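Local coordinates for protein adenine phosphoribosyltransferase (PDB 1QB7) that probably catalyses the conversion of adenine and 5-phospho-alpha-D-ribose 1-diphosphate to AMP and diphosphate, a step of purine salvage, at residues N8-L12 / I197-L203; H16-L22 / A56-F60; V44-T48 / R81-F85; R64-M68 / V169-S173; A107-S113 / E126-Y132. One frame throughout, in Å; residues are numbered along the deposited sequence. Where two conformers were deposited one is given.

Contact 1: N8-L12 / I197-L203; sequences NSFLL and IKFISLL
Phe199 offers both its N-H and its C=O to strand 9-12. Its N donates to Asn8 O at 3.0 Å. Its own carbonyl takes the N-H of Phe10, and the distance from Phe10 N to Phe199 O is 2.8 Å. That bond is almost straight, 176° at the hydrogen. Two residues on, Ser201 repeats the pattern. Ser201 N gives to Phe10 O, and Leu12 N gives to Ser201 O at 3.1 Å. This is the regular register of a parallel pair. The two strands belong to the mixed, mostly parallel sheet of the phosphoribosyltransferase fold, with strand 199-201 lying between 9-12 and 167-173. On its far side, Ile200 bonds through its backbone to Met171 and Ser173. Beyond Leu12 the direct bonds give way to a water, which donates to Leu12 O and Leu202 O, 2.7 Å from each. Side chains meet toward the Asn8 end. The Phe10 ring crosses the Lys198 chain at about a right angle, and Phe10 CE1 lies 3.8 Å from Lys198 CG. Phe199 O lies at the edge of that ring.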
# COMPACT_ATOMS: atom_id res chain seq x y z
N ASN A 8 -23.85 -14.64 6.39
CA ASN A 8 -22.45 -14.65 5.94
C ASN A 8 -21.69 -13.34 6.06
O ASN A 8 -20.80 -13.04 5.27
CB ASN A 8 -22.35 -15.17 4.50
CG ASN A 8 -22.21 -16.66 4.44
OD1 ASN A 8 -22.94 -17.34 3.72
ND2 ASN A 8 -21.27 -17.19 5.22
N SER A 9 -22.05 -12.56 7.07
CA SER A 9 -21.39 -11.30 7.32
C SER A 9 -21.15 -11.29 8.82
O SER A 9 -22.09 -11.32 9.61
CB SER A 9 -22.29 -10.15 6.88
OG SER A 9 -21.59 -8.93 6.97
N PHE A 10 -19.87 -11.32 9.20
CA PHE A 10 -19.47 -11.37 10.60
C PHE A 10 -18.75 -10.14 11.13
O PHE A 10 -17.97 -9.51 10.43
CB PHE A 10 -18.61 -12.61 10.85
CG PHE A 10 -19.26 -13.90 10.42
CD1 PHE A 10 -19.31 -14.26 9.08
CD2 PHE A 10 -19.83 -14.75 11.36
CE1 PHE A 10 -19.93 -15.45 8.68
CE2 PHE A 10 -20.45 -15.94 10.97
CZ PHE A 10 -20.50 -16.29 9.62
N LEU A 11 -19.01 -9.83 12.40
CA LEU A 11 -18.40 -8.69 13.05
C LEU A 11 -17.73 -9.15 14.34
O LEU A 11 -18.31 -9.91 15.11
CB LEU A 11 -19.47 -7.64 13.37
CG LEU A 11 -19.01 -6.38 14.10
CD1 LEU A 11 -18.04 -5.58 13.24
CD2 LEU A 11 -20.25 -5.55 14.43
N LEU A 12 -16.49 -8.71 14.55
CA LEU A 12 -15.75 -9.07 15.74
C LEU A 12 -16.51 -8.55 16.97
O LEU A 12 -16.97 -7.41 16.98
CB LEU A 12 -14.35 -8.45 15.69
CG LEU A 12 -13.40 -8.81 16.84
CD1 LEU A 12 -13.19 -10.31 16.89
CD2 LEU A 12 -12.08 -8.07 16.68
N ILE A 197 -20.11 -16.33 -0.07
CA ILE A 197 -18.92 -15.54 0.19
C ILE A 197 -18.99 -14.96 1.60
O ILE A 197 -19.93 -14.25 1.93
CB ILE A 197 -18.77 -14.34 -0.80
CG1 ILE A 197 -18.68 -14.84 -2.25
CG2 ILE A 197 -17.56 -13.49 -0.43
CD1 ILE A 197 -17.50 -15.76 -2.53
N LYS A 198 -17.98 -15.25 2.42
CA LYS A 198 -17.95 -14.75 3.78
C LYS A 198 -17.29 -13.37 3.88
O LYS A 198 -16.25 -13.11 3.26
CB LYS A 198 -17.23 -15.73 4.70
CG LYS A 198 -17.16 -15.23 6.12
CD LYS A 198 -16.33 -16.12 7.03
CE LYS A 198 -16.98 -17.46 7.26
NZ LYS A 198 -16.18 -18.26 8.22
N PHE A 199 -17.93 -12.49 4.63
CA PHE A 199 -17.43 -11.14 4.87
C PHE A 199 -17.13 -11.01 6.36
O PHE A 199 -17.96 -11.38 7.19
CB PHE A 199 -18.48 -10.09 4.51
CG PHE A 199 -18.67 -9.90 3.03
CD1 PHE A 199 -19.58 -10.68 2.33
CD2 PHE A 199 -17.93 -8.94 2.34
CE1 PHE A 199 -19.76 -10.51 0.96
CE2 PHE A 199 -18.09 -8.77 0.97
CZ PHE A 199 -19.01 -9.55 0.28
N ILE A 200 -15.94 -10.54 6.71
CA ILE A 200 -15.60 -10.32 8.11
C ILE A 200 -15.03 -8.91 8.28
O ILE A 200 -14.32 -8.40 7.42
CB ILE A 200 -14.59 -11.36 8.69
CG1 ILE A 200 -13.22 -11.23 8.02
CG2 ILE A 200 -15.14 -12.78 8.56
CD1 ILE A 200 -12.10 -11.82 8.84
N SER A 201 -15.43 -8.27 9.38
CA SER A 201 -14.97 -6.92 9.70
C SER A 201 -14.54 -6.90 11.16
O SER A 201 -15.10 -7.63 11.98
CB SER A 201 -16.09 -5.90 9.47
OG SER A 201 -15.62 -4.58 9.64
N LEU A 202 -13.57 -6.05 11.48
CA LEU A 202 -13.06 -5.94 12.84
C LEU A 202 -13.82 -4.88 13.66
O LEU A 202 -13.86 -4.95 14.89
CB LEU A 202 -11.57 -5.64 12.83
CG LEU A 202 -10.71 -6.60 12.00
CD1 LEU A 202 -9.27 -6.11 11.96
CD2 LEU A 202 -10.80 -8.02 12.56
N LEU A 203 -14.42 -3.92 12.96
CA LEU A 203 -15.16 -2.85 13.62
C LEU A 203 -16.23 -2.29 12.69
O LEU A 203 -16.04 -2.20 11.49
CB LEU A 203 -14.22 -1.72 14.04
CG LEU A 203 -14.83 -0.63 14.94
CD1 LEU A 203 -14.95 -1.16 16.36
CD2 LEU A 203 -13.99 0.63 14.92
O HOH W 1 -15.97 -4.91 16.50

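Contact 2: H16-L22 / A56-F60; sequences HALSQLL and AIRDF
Phe60 turns a ring edge toward the face of the His16 imidazole in an offset edge-to-face pair. The planes stand at 89° and the centroids are 5.1 Å apart. The nearest ring atoms are His16 NE2 and Phe60 CE1, at 3.6 Å. The imidazole is held from its other nitrogen: His16 is the N-cap of helix 17-25, and ND1 accepts from Leu18 N at 2.9 Å. That donor lies in the ring plane, so the bond helps fix the rotation of the ring. Leu18 fills the middle with two branches. Its CG is anti to the backbone N (chi1 171°), and the side chain reaches across to the other helix. Leu18 CD1 touches both Ala56 CB and Ile57 CG1, 3.8 Å from the former. CD2 meets Phe60 at CB and CG, with the two side chains crossing at about a right angle. Leu21 CD2 touches the same Ala56 methyl. Leu22 CD2 comes to Ile57 CD1 at 4.1 Å. The short helical segments run nearly antiparallel, at 154°, with axes 10.3 Å apart. Behind them, Leu22 and Ile57 both lean on Ile47 of helix 45-48, while Leu22 and Ser19 pack on Leu203 of strand 203-204.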
# COMPACT_ATOMS: atom_id res chain seq x y z
N HIS A 16 -13.64 -7.69 22.48
CA HIS A 16 -12.28 -8.04 22.10
C HIS A 16 -11.34 -6.84 22.19
O HIS A 16 -11.72 -5.73 21.83
CB HIS A 16 -12.25 -8.61 20.68
CG HIS A 16 -11.01 -9.37 20.37
ND1 HIS A 16 -9.79 -8.76 20.16
CD2 HIS A 16 -10.78 -10.70 20.25
CE1 HIS A 16 -8.87 -9.67 19.93
NE2 HIS A 16 -9.44 -10.86 19.98
N ALA A 17 -10.12 -7.07 22.67
CA ALA A 17 -9.13 -6.01 22.81
C ALA A 17 -8.87 -5.27 21.48
O ALA A 17 -8.68 -4.06 21.47
CB ALA A 17 -7.83 -6.58 23.36
N LEU A 18 -8.89 -6.00 20.37
CA LEU A 18 -8.67 -5.41 19.05
C LEU A 18 -9.80 -4.45 18.67
O LEU A 18 -9.56 -3.37 18.12
CB LEU A 18 -8.51 -6.50 17.99
CG LEU A 18 -8.48 -6.05 16.51
CD1 LEU A 18 -7.39 -5.01 16.27
CD2 LEU A 18 -8.28 -7.26 15.63
N SER A 19 -11.04 -4.86 18.94
CA SER A 19 -12.21 -4.05 18.63
C SER A 19 -12.17 -2.75 19.42
O SER A 19 -12.49 -1.67 18.91
CB SER A 19 -13.48 -4.82 18.97
OG SER A 19 -14.62 -4.00 18.82
N GLN A 20 -11.76 -2.87 20.68
CA GLN A 20 -11.65 -1.75 21.60
C GLN A 20 -10.57 -0.79 21.14
O GLN A 20 -10.75 0.43 21.17
CB GLN A 20 -11.30 -2.27 23.00
CG GLN A 20 -12.35 -3.18 23.62
CD GLN A 20 -13.50 -2.41 24.19
OE1 GLN A 20 -13.64 -2.31 25.41
NE2 GLN A 20 -14.34 -1.84 23.32
N LEU A 21 -9.43 -1.34 20.74
CA LEU A 21 -8.29 -0.55 20.29
C LEU A 21 -8.63 0.23 19.02
O LEU A 21 -8.23 1.38 18.87
CB LEU A 21 -7.09 -1.47 20.07
CG LEU A 21 -5.68 -0.90 20.06
CD1 LEU A 21 -5.48 0.10 21.18
CD2 LEU A 21 -4.70 -2.05 20.21
N LEU A 22 -9.38 -0.40 18.12
CA LEU A 22 -9.79 0.23 16.87
C LEU A 22 -10.74 1.38 17.14
O LEU A 22 -10.63 2.45 16.53
CB LEU A 22 -10.47 -0.80 15.96
CG LEU A 22 -9.53 -1.79 15.27
CD1 LEU A 22 -10.33 -2.91 14.63
CD2 LEU A 22 -8.69 -1.06 14.24
N ALA A 56 -1.90 -5.17 16.73
CA ALA A 56 -3.06 -5.94 17.15
C ALA A 56 -3.77 -6.56 15.95
O ALA A 56 -4.20 -7.72 16.00
CB ALA A 56 -4.02 -5.07 17.95
N ILE A 57 -3.88 -5.80 14.86
CA ILE A 57 -4.52 -6.28 13.64
C ILE A 57 -3.67 -7.41 13.04
O ILE A 57 -4.19 -8.47 12.69
CB ILE A 57 -4.63 -5.17 12.59
CG1 ILE A 57 -5.60 -4.09 13.06
CG2 ILE A 57 -5.06 -5.74 11.24
CD1 ILE A 57 -5.57 -2.84 12.23
N ARG A 58 -2.37 -7.16 12.95
CA ARG A 58 -1.43 -8.14 12.40
C ARG A 58 -1.49 -9.45 13.20
O ARG A 58 -1.66 -10.52 12.62
CB ARG A 58 -0.02 -7.55 12.44
CG ARG A 58 1.03 -8.31 11.64
CD ARG A 58 1.52 -9.56 12.35
NE ARG A 58 1.96 -9.28 13.72
CZ ARG A 58 3.16 -8.80 14.04
NH1 ARG A 58 4.07 -8.54 13.11
NH2 ARG A 58 3.46 -8.58 15.32
N ASP A 59 -1.38 -9.34 14.52
CA ASP A 59 -1.42 -10.52 15.38
C ASP A 59 -2.71 -11.32 15.26
O ASP A 59 -2.68 -12.54 15.13
CB ASP A 59 -1.21 -10.13 16.85
CG ASP A 59 0.19 -9.65 17.14
OD1 ASP A 59 1.12 -9.95 16.37
OD2 ASP A 59 0.38 -8.98 18.18
N PHE A 60 -3.84 -10.62 15.30
CA PHE A 60 -5.14 -11.25 15.21
C PHE A 60 -5.36 -12.02 13.90
O PHE A 60 -5.68 -13.21 13.93
CB PHE A 60 -6.26 -10.22 15.41
CG PHE A 60 -7.64 -10.81 15.40
CD1 PHE A 60 -8.22 -11.29 16.57
CD2 PHE A 60 -8.35 -10.93 14.20
CE1 PHE A 60 -9.48 -11.88 16.55
CE2 PHE A 60 -9.61 -11.53 14.17
CZ PHE A 60 -10.17 -12.01 15.36

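Contact 3: V44-T48 / R81-F85; sequences VSSIT and RGFLF
Val44 sends both methyls against the 81-85 segment. With chi1 at 73°, CG1 sits between the backbone N and the carbonyl carbon, and CG2 lies anti to the N. CG2 reaches Leu84 CD1 at 3.6 Å. Val44 CG2 also meets the Phe85 ring at its edge, 3.6 Å from Phe85 CE2. Val44 CG1 lies 3.9 Å from Arg81 CD, on the aliphatic part of the arginine. Val44 and Leu84 meet tip to tip, whereas the Val44 side chain passes Phe85 running the other way. The Phe85 ring swings back toward helix 45-48 because its CG is anti to the carbonyl carbon (chi1 -54°). Ile47 CG2 then comes to the ring edge, 3.8 Å from Phe85 CE1. Leu84 CB covers one face of the same ring, near its rim. The 81-85 segment is the turn between strand 74-78 and helix 86-93 of the phosphoribosyltransferase core, and it carries Arg81 of the adenine pocket. The Arg81 chain bends before NE. That NE forms a salt bridge with Asp146, and NH2 bonds to N7 of the bound adenine. Val44 packs on the arginine's CD, next to the NE that meets Asp146. Thr48 CG2 crosses Leu84 at about a right angle, 4.0 Å from Leu84 CD1. The Thr48 hydroxyl bonds to Phe97 O of the second subunit. The backbone turn of helix 45-48 is held by Val44 O, which accepts from both Ile47 N and Thr48 N. Leu84 also packs on Phe83 of the second subunit, and Phe85 touches Ile144 of strand 140-145.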
# COMPACT_ATOMS: atom_id res chain seq x y z
N VAL A 44 -7.54 5.76 7.34
CA VAL A 44 -6.69 4.60 7.56
C VAL A 44 -5.39 4.98 8.30
O VAL A 44 -4.79 4.17 9.00
CB VAL A 44 -6.39 3.86 6.23
CG1 VAL A 44 -5.40 4.66 5.38
CG2 VAL A 44 -5.88 2.45 6.50
N SER A 45 -5.00 6.25 8.18
CA SER A 45 -3.80 6.74 8.85
C SER A 45 -3.93 6.69 10.36
O SER A 45 -2.93 6.54 11.06
CB SER A 45 -3.47 8.17 8.42
OG SER A 45 -3.03 8.21 7.07
N SER A 46 -5.14 6.86 10.88
CA SER A 46 -5.35 6.81 12.33
C SER A 46 -5.05 5.40 12.84
O SER A 46 -4.80 5.20 14.03
CB SER A 46 -6.78 7.22 12.69
OG SER A 46 -7.72 6.33 12.14
N ILE A 47 -5.06 4.43 11.93
CA ILE A 47 -4.77 3.05 12.28
C ILE A 47 -3.27 2.75 12.09
O ILE A 47 -2.61 2.26 13.02
CB ILE A 47 -5.63 2.06 11.44
CG1 ILE A 47 -7.12 2.32 11.70
CG2 ILE A 47 -5.26 0.61 11.73
CD1 ILE A 47 -7.48 2.47 13.19
N THR A 48 -2.74 3.08 10.91
CA THR A 48 -1.33 2.82 10.60
C THR A 48 -0.36 3.64 11.45
O THR A 48 0.78 3.23 11.64
CB THR A 48 -0.99 3.01 9.08
OG1 THR A 48 -1.10 4.39 8.73
CG2 THR A 48 -1.94 2.20 8.20
N ARG A 81 -5.17 1.09 0.13
CA ARG A 81 -5.29 0.86 1.56
C ARG A 81 -5.19 -0.60 2.00
O ARG A 81 -4.79 -0.88 3.14
CB ARG A 81 -6.53 1.59 2.09
CG ARG A 81 -6.51 3.07 1.66
CD ARG A 81 -7.59 3.92 2.29
NE ARG A 81 -8.94 3.40 2.06
CZ ARG A 81 -9.97 4.14 1.66
NH1 ARG A 81 -9.83 5.42 1.39
NH2 ARG A 81 -11.16 3.57 1.50
N GLY A 82 -5.47 -1.52 1.08
CA GLY A 82 -5.35 -2.94 1.38
C GLY A 82 -3.88 -3.34 1.40
O GLY A 82 -3.50 -4.35 2.01
N PHE A 83 -3.05 -2.54 0.73
CA PHE A 83 -1.60 -2.76 0.67
C PHE A 83 -0.97 -2.52 2.04
O PHE A 83 0.12 -3.00 2.33
CB PHE A 83 -0.95 -1.78 -0.31
CG PHE A 83 -1.26 -2.03 -1.76
CD1 PHE A 83 -2.19 -2.99 -2.15
CD2 PHE A 83 -0.61 -1.30 -2.75
CE1 PHE A 83 -2.46 -3.23 -3.50
CE2 PHE A 83 -0.87 -1.53 -4.10
CZ PHE A 83 -1.80 -2.50 -4.47
N LEU A 84 -1.66 -1.75 2.87
CA LEU A 84 -1.19 -1.40 4.20
C LEU A 84 -1.27 -2.53 5.22
O LEU A 84 -0.51 -2.53 6.19
CB LEU A 84 -2.00 -0.21 4.73
CG LEU A 84 -1.90 1.09 3.93
CD1 LEU A 84 -2.99 2.05 4.37
CD2 LEU A 84 -0.53 1.71 4.11
N PHE A 85 -2.17 -3.48 5.00
CA PHE A 85 -2.34 -4.56 5.96
C PHE A 85 -1.99 -5.95 5.43
O PHE A 85 -1.55 -6.82 6.19
CB PHE A 85 -3.78 -4.56 6.48
CG PHE A 85 -4.20 -3.23 7.05
CD1 PHE A 85 -3.85 -2.87 8.34
CD2 PHE A 85 -4.93 -2.34 6.27
CE1 PHE A 85 -4.21 -1.63 8.86
CE2 PHE A 85 -5.30 -1.09 6.78
CZ PHE A 85 -4.94 -0.74 8.07

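Contact 4: R64-M68 / V169-S173; sequences RYRAM and VEMVS
Arg64 extends straight from helix 51-67, with CG anti to the backbone N (chi1 176°), and meets Glu170 coming the other way. Glu170 starts with CG between its backbone N and carbonyl carbon (chi1 64°) and then runs extended to the carboxylate. The contact joins the C-terminal end of the helix to strand 167-173 of the central sheet, in the alpha/beta layering of the phosphoribosyltransferase fold. The guanidinium grips the carboxylate side-on, one nitrogen to each oxygen. Arg64 NE donates to Glu170 OE2 at 2.9 Å, and this bond uses the syn lone pair. Arg64 NH2 donates to OE1 of Glu170, also at 2.9 Å. The two groups are nearly coplanar, 22° apart. Tyr65 adds a third bond, its OH giving to the anti lone pair of Glu170 OE2 at 2.7 Å. OE2 is therefore held by two donors, which probably favours the charged carboxylate in this buried place. The Tyr65 ring also packs on Ile89 and Leu93 of helix 86-93. Tyr65 OH lies 3.8 Å from Val172 CG1. Past the helix end, Met68 reaches toward Val169 tip to tip, with Met68 SD 3.6 Å from Val169 CG1.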
# COMPACT_ATOMS: atom_id res chain seq x y z
N ARG A 64 -5.57 -16.00 13.07
CA ARG A 64 -6.76 -16.49 12.41
C ARG A 64 -6.43 -17.43 11.27
O ARG A 64 -6.93 -18.55 11.21
CB ARG A 64 -7.61 -15.33 11.90
CG ARG A 64 -8.82 -15.76 11.12
CD ARG A 64 -9.62 -14.57 10.67
NE ARG A 64 -10.81 -14.97 9.92
CZ ARG A 64 -11.91 -15.48 10.47
NH1 ARG A 64 -11.99 -15.64 11.78
NH2 ARG A 64 -12.94 -15.81 9.70
N TYR A 65 -5.54 -17.00 10.38
CA TYR A 65 -5.20 -17.82 9.22
C TYR A 65 -4.32 -19.03 9.51
O TYR A 65 -4.41 -20.03 8.79
CB TYR A 65 -4.66 -16.93 8.09
CG TYR A 65 -5.67 -15.87 7.70
CD1 TYR A 65 -6.98 -16.23 7.37
CD2 TYR A 65 -5.35 -14.51 7.75
CE1 TYR A 65 -7.95 -15.27 7.10
CE2 TYR A 65 -6.32 -13.54 7.49
CZ TYR A 65 -7.61 -13.92 7.16
OH TYR A 65 -8.59 -12.98 6.94
N ARG A 66 -3.50 -18.96 10.56
CA ARG A 66 -2.64 -20.08 10.95
C ARG A 66 -3.51 -21.19 11.53
O ARG A 66 -3.21 -22.38 11.39
CB ARG A 66 -1.60 -19.65 12.00
CG ARG A 66 -0.39 -18.97 11.40
CD ARG A 66 0.70 -18.71 12.44
NE ARG A 66 1.89 -18.13 11.81
CZ ARG A 66 2.70 -17.25 12.39
NH1 ARG A 66 2.47 -16.85 13.63
NH2 ARG A 66 3.73 -16.73 11.71
N ALA A 67 -4.61 -20.79 12.18
CA ALA A 67 -5.55 -21.72 12.78
C ALA A 67 -6.56 -22.24 11.76
O ALA A 67 -7.21 -23.26 11.98
CB ALA A 67 -6.28 -21.03 13.93
N MET A 68 -6.67 -21.55 10.62
CA MET A 68 -7.62 -21.93 9.58
C MET A 68 -7.27 -23.20 8.82
O MET A 68 -6.10 -23.48 8.53
CB MET A 68 -7.80 -20.76 8.61
CG MET A 68 -9.02 -20.85 7.73
SD MET A 68 -9.31 -19.31 6.86
CE MET A 68 -10.04 -18.30 8.12
N VAL A 169 -11.60 -17.13 0.24
CA VAL A 169 -11.69 -17.61 1.61
C VAL A 169 -12.69 -16.70 2.32
O VAL A 169 -13.67 -17.17 2.90
CB VAL A 169 -10.32 -17.53 2.33
CG1 VAL A 169 -10.47 -17.84 3.82
CG2 VAL A 169 -9.35 -18.51 1.70
N GLU A 170 -12.45 -15.40 2.22
CA GLU A 170 -13.30 -14.39 2.82
C GLU A 170 -12.82 -13.00 2.43
O GLU A 170 -11.68 -12.82 2.01
CB GLU A 170 -13.31 -14.52 4.35
CG GLU A 170 -11.95 -14.26 4.98
CD GLU A 170 -11.84 -14.77 6.41
OE1 GLU A 170 -12.64 -15.64 6.81
OE2 GLU A 170 -10.94 -14.31 7.13
N MET A 171 -13.73 -12.04 2.53
CA MET A 171 -13.43 -10.64 2.26
C MET A 171 -13.27 -10.03 3.64
O MET A 171 -14.21 -10.04 4.43
CB MET A 171 -14.60 -9.98 1.53
CG MET A 171 -14.50 -8.46 1.39
SD MET A 171 -13.13 -7.86 0.38
CE MET A 171 -12.71 -6.33 1.24
N VAL A 172 -12.07 -9.57 3.96
CA VAL A 172 -11.81 -8.96 5.27
C VAL A 172 -11.56 -7.46 5.18
O VAL A 172 -10.91 -6.97 4.26
CB VAL A 172 -10.64 -9.66 6.03
CG1 VAL A 172 -9.40 -9.70 5.18
CG2 VAL A 172 -10.34 -8.94 7.35
N SER A 173 -12.15 -6.73 6.12
CA SER A 173 -11.98 -5.28 6.20
C SER A 173 -11.79 -4.88 7.66
O SER A 173 -12.25 -5.57 8.57
CB SER A 173 -13.19 -4.55 5.59
OG SER A 173 -14.40 -4.86 6.25

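Contact 5: A107-S113 / E126-Y132; sequences AGLLIRS and EVMTIRY
Ile111 and Ile130 form the hydrogen-bonded pair at the middle of two antiparallel strands. Ile111 N donates to Ile130 O at 2.9 Å, and Ile130 N returns a longer bond to Ile111 O at 3.3 Å. Their side chains share one face of the sheet and pack on Leu160 of helix 152-163. Thr129 lies tight on the other face: its CB is 3.2 Å from Ile111 O, and its OG1, which bonds to Arg101 O, lies 3.5 Å from Leu110 CD1. At one end Ser113 N gives to Met128 O. Ser113 OG, set by chi1 65° between the backbone N and the carbonyl carbon, accepts from Met128 N at 2.9 Å and also bonds to Ser156 OG. The pair forms a small sheet apart from the central one, probably in the flexible-loop region of type I phosphoribosyltransferases. At the dimer interface residues 110-112 pair in parallel with a strand of the second subunit. Looser are two exposed side chains. Val127 runs alongside the Arg112 chain, with Val127 CG1 3.7 Å from Arg112 CB. The Tyr132 ring touches Ile111 CG1 through CD2, and its OH goes to Glu233 of the second subunit. The Tyr132 backbone is firmly held, N to Leu109 O 2.6 Å. A water links Ala107 O to NH1 of Arg131, in the guanidinium plane. NH2 of that arginine bridges to Glu49 of the second subunit.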
# COMPACT_ATOMS: atom_id res chain seq x y z
N ALA A 107 1.53 -4.53 -13.86
CA ALA A 107 2.44 -5.07 -14.88
C ALA A 107 2.11 -6.51 -15.30
O ALA A 107 1.49 -7.27 -14.54
CB ALA A 107 3.89 -4.99 -14.38
N GLY A 108 2.53 -6.88 -16.51
CA GLY A 108 2.30 -8.21 -17.05
C GLY A 108 0.97 -8.35 -17.78
O GLY A 108 0.30 -7.35 -18.06
N LEU A 109 0.63 -9.57 -18.18
CA LEU A 109 -0.65 -9.82 -18.82
C LEU A 109 -1.65 -9.73 -17.68
O LEU A 109 -1.46 -10.36 -16.64
CB LEU A 109 -0.72 -11.21 -19.43
CG LEU A 109 0.19 -11.49 -20.62
CD1 LEU A 109 -0.11 -12.89 -21.13
CD2 LEU A 109 -0.05 -10.45 -21.69
N LEU A 110 -2.70 -8.95 -17.86
CA LEU A 110 -3.68 -8.77 -16.79
C LEU A 110 -5.06 -9.34 -17.10
O LEU A 110 -5.39 -9.62 -18.25
CB LEU A 110 -3.85 -7.29 -16.49
CG LEU A 110 -2.63 -6.38 -16.34
CD1 LEU A 110 -3.12 -4.96 -16.11
CD2 LEU A 110 -1.73 -6.85 -15.20
N ILE A 111 -5.83 -9.51 -16.03
CA ILE A 111 -7.21 -9.97 -16.12
C ILE A 111 -7.98 -8.79 -15.52
O ILE A 111 -7.65 -8.35 -14.43
CB ILE A 111 -7.50 -11.21 -15.22
CG1 ILE A 111 -6.54 -12.35 -15.57
CG2 ILE A 111 -8.96 -11.65 -15.39
CD1 ILE A 111 -6.71 -13.58 -14.69
N ARG A 112 -8.97 -8.26 -16.24
CA ARG A 112 -9.75 -7.13 -15.72
C ARG A 112 -11.14 -7.55 -15.25
O ARG A 112 -11.74 -8.48 -15.80
CB ARG A 112 -9.87 -6.01 -16.76
CG ARG A 112 -10.74 -6.34 -17.96
CD ARG A 112 -11.02 -5.10 -18.79
NE ARG A 112 -11.90 -5.37 -19.92
CZ ARG A 112 -11.47 -5.65 -21.15
NH1 ARG A 112 -10.17 -5.68 -21.40
NH2 ARG A 112 -12.34 -5.90 -22.12
N SER A 113 -11.65 -6.87 -14.23
CA SER A 113 -12.97 -7.15 -13.68
C SER A 113 -14.08 -6.57 -14.56
O SER A 113 -13.82 -5.76 -15.46
CB SER A 113 -13.09 -6.62 -12.25
OG SER A 113 -13.01 -5.21 -12.22
N GLU A 126 -15.18 0.98 -10.85
CA GLU A 126 -13.78 0.86 -11.24
C GLU A 126 -13.45 -0.51 -11.81
O GLU A 126 -13.81 -1.54 -11.24
CB GLU A 126 -12.87 1.10 -10.05
CG GLU A 126 -13.21 2.33 -9.22
CD GLU A 126 -12.35 2.43 -7.98
OE1 GLU A 126 -11.17 2.83 -8.12
OE2 GLU A 126 -12.83 2.11 -6.87
N VAL A 127 -12.79 -0.52 -12.96
CA VAL A 127 -12.36 -1.77 -13.56
C VAL A 127 -11.01 -2.05 -12.88
O VAL A 127 -10.10 -1.23 -12.96
CB VAL A 127 -12.17 -1.63 -15.08
CG1 VAL A 127 -11.60 -2.91 -15.67
CG2 VAL A 127 -13.49 -1.27 -15.74
N MET A 128 -10.93 -3.16 -12.15
CA MET A 128 -9.70 -3.53 -11.45
C MET A 128 -9.07 -4.77 -12.08
O MET A 128 -9.74 -5.53 -12.77
CB MET A 128 -10.00 -3.75 -9.97
CG MET A 128 -10.52 -2.50 -9.25
SD MET A 128 -9.30 -1.17 -9.16
CE MET A 128 -8.29 -1.76 -7.82
N THR A 129 -7.77 -4.96 -11.84
CA THR A 129 -7.04 -6.09 -12.41
C THR A 129 -6.06 -6.77 -11.46
O THR A 129 -5.75 -6.28 -10.38
CB THR A 129 -6.18 -5.64 -13.63
OG1 THR A 129 -5.07 -4.85 -13.18
CG2 THR A 129 -6.99 -4.82 -14.62
N ILE A 130 -5.59 -7.93 -11.92
CA ILE A 130 -4.56 -8.72 -11.24
C ILE A 130 -3.80 -9.31 -12.42
O ILE A 130 -4.35 -9.44 -13.52
CB ILE A 130 -5.09 -9.89 -10.35
CG1 ILE A 130 -5.90 -10.89 -11.19
CG2 ILE A 130 -5.84 -9.37 -9.13
CD1 ILE A 130 -6.24 -12.15 -10.44
N ARG A 131 -2.52 -9.63 -12.22
CA ARG A 131 -1.74 -10.21 -13.30
C ARG A 131 -2.23 -11.64 -13.54
O ARG A 131 -2.51 -12.38 -12.59
CB ARG A 131 -0.25 -10.22 -12.94
CG ARG A 131 0.66 -10.59 -14.12
CD ARG A 131 2.11 -10.83 -13.69
NE ARG A 131 2.23 -12.03 -12.87
CZ ARG A 131 2.26 -12.03 -11.53
NH1 ARG A 131 2.19 -10.89 -10.85
NH2 ARG A 131 2.36 -13.18 -10.88
N TYR A 132 -2.39 -11.98 -14.80
CA TYR A 132 -2.84 -13.31 -15.20
C TYR A 132 -1.87 -14.34 -14.63
O TYR A 132 -0.67 -14.26 -14.87
CB TYR A 132 -2.84 -13.39 -16.73
CG TYR A 132 -3.34 -14.70 -17.29
CD1 TYR A 132 -2.47 -15.77 -17.49
CD2 TYR A 132 -4.68 -14.86 -17.64
CE1 TYR A 132 -2.92 -16.97 -18.04
CE2 TYR A 132 -5.14 -16.05 -18.18
CZ TYR A 132 -4.26 -17.10 -18.38
OH TYR A 132 -4.71 -18.28 -18.94
O HOH W 2 2.14 -8.19 -11.79

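How the contacts relate
Contact 3 is the most buried and lies nearest the chain centre; contact 5 is the farthest out and the richest in links to the second subunit. Contacts 1 and 4 share the central sheet, whose strands 199-201 and 167-173 are neighbours. Contact 1 is backbone pairing, while contact 4 is a salt bridge from a helix to that sheet. Contacts 2 and 4 both use helix 51-67, but contact 2 is apolar and aromatic. Contact 2 touches contact 1 through Leu22 and Leu202, and contact 3 through Ile57, Ile47 and Phe85. Contact 5 pairs strands as contact 1 does, but antiparallel and in a separate sheet.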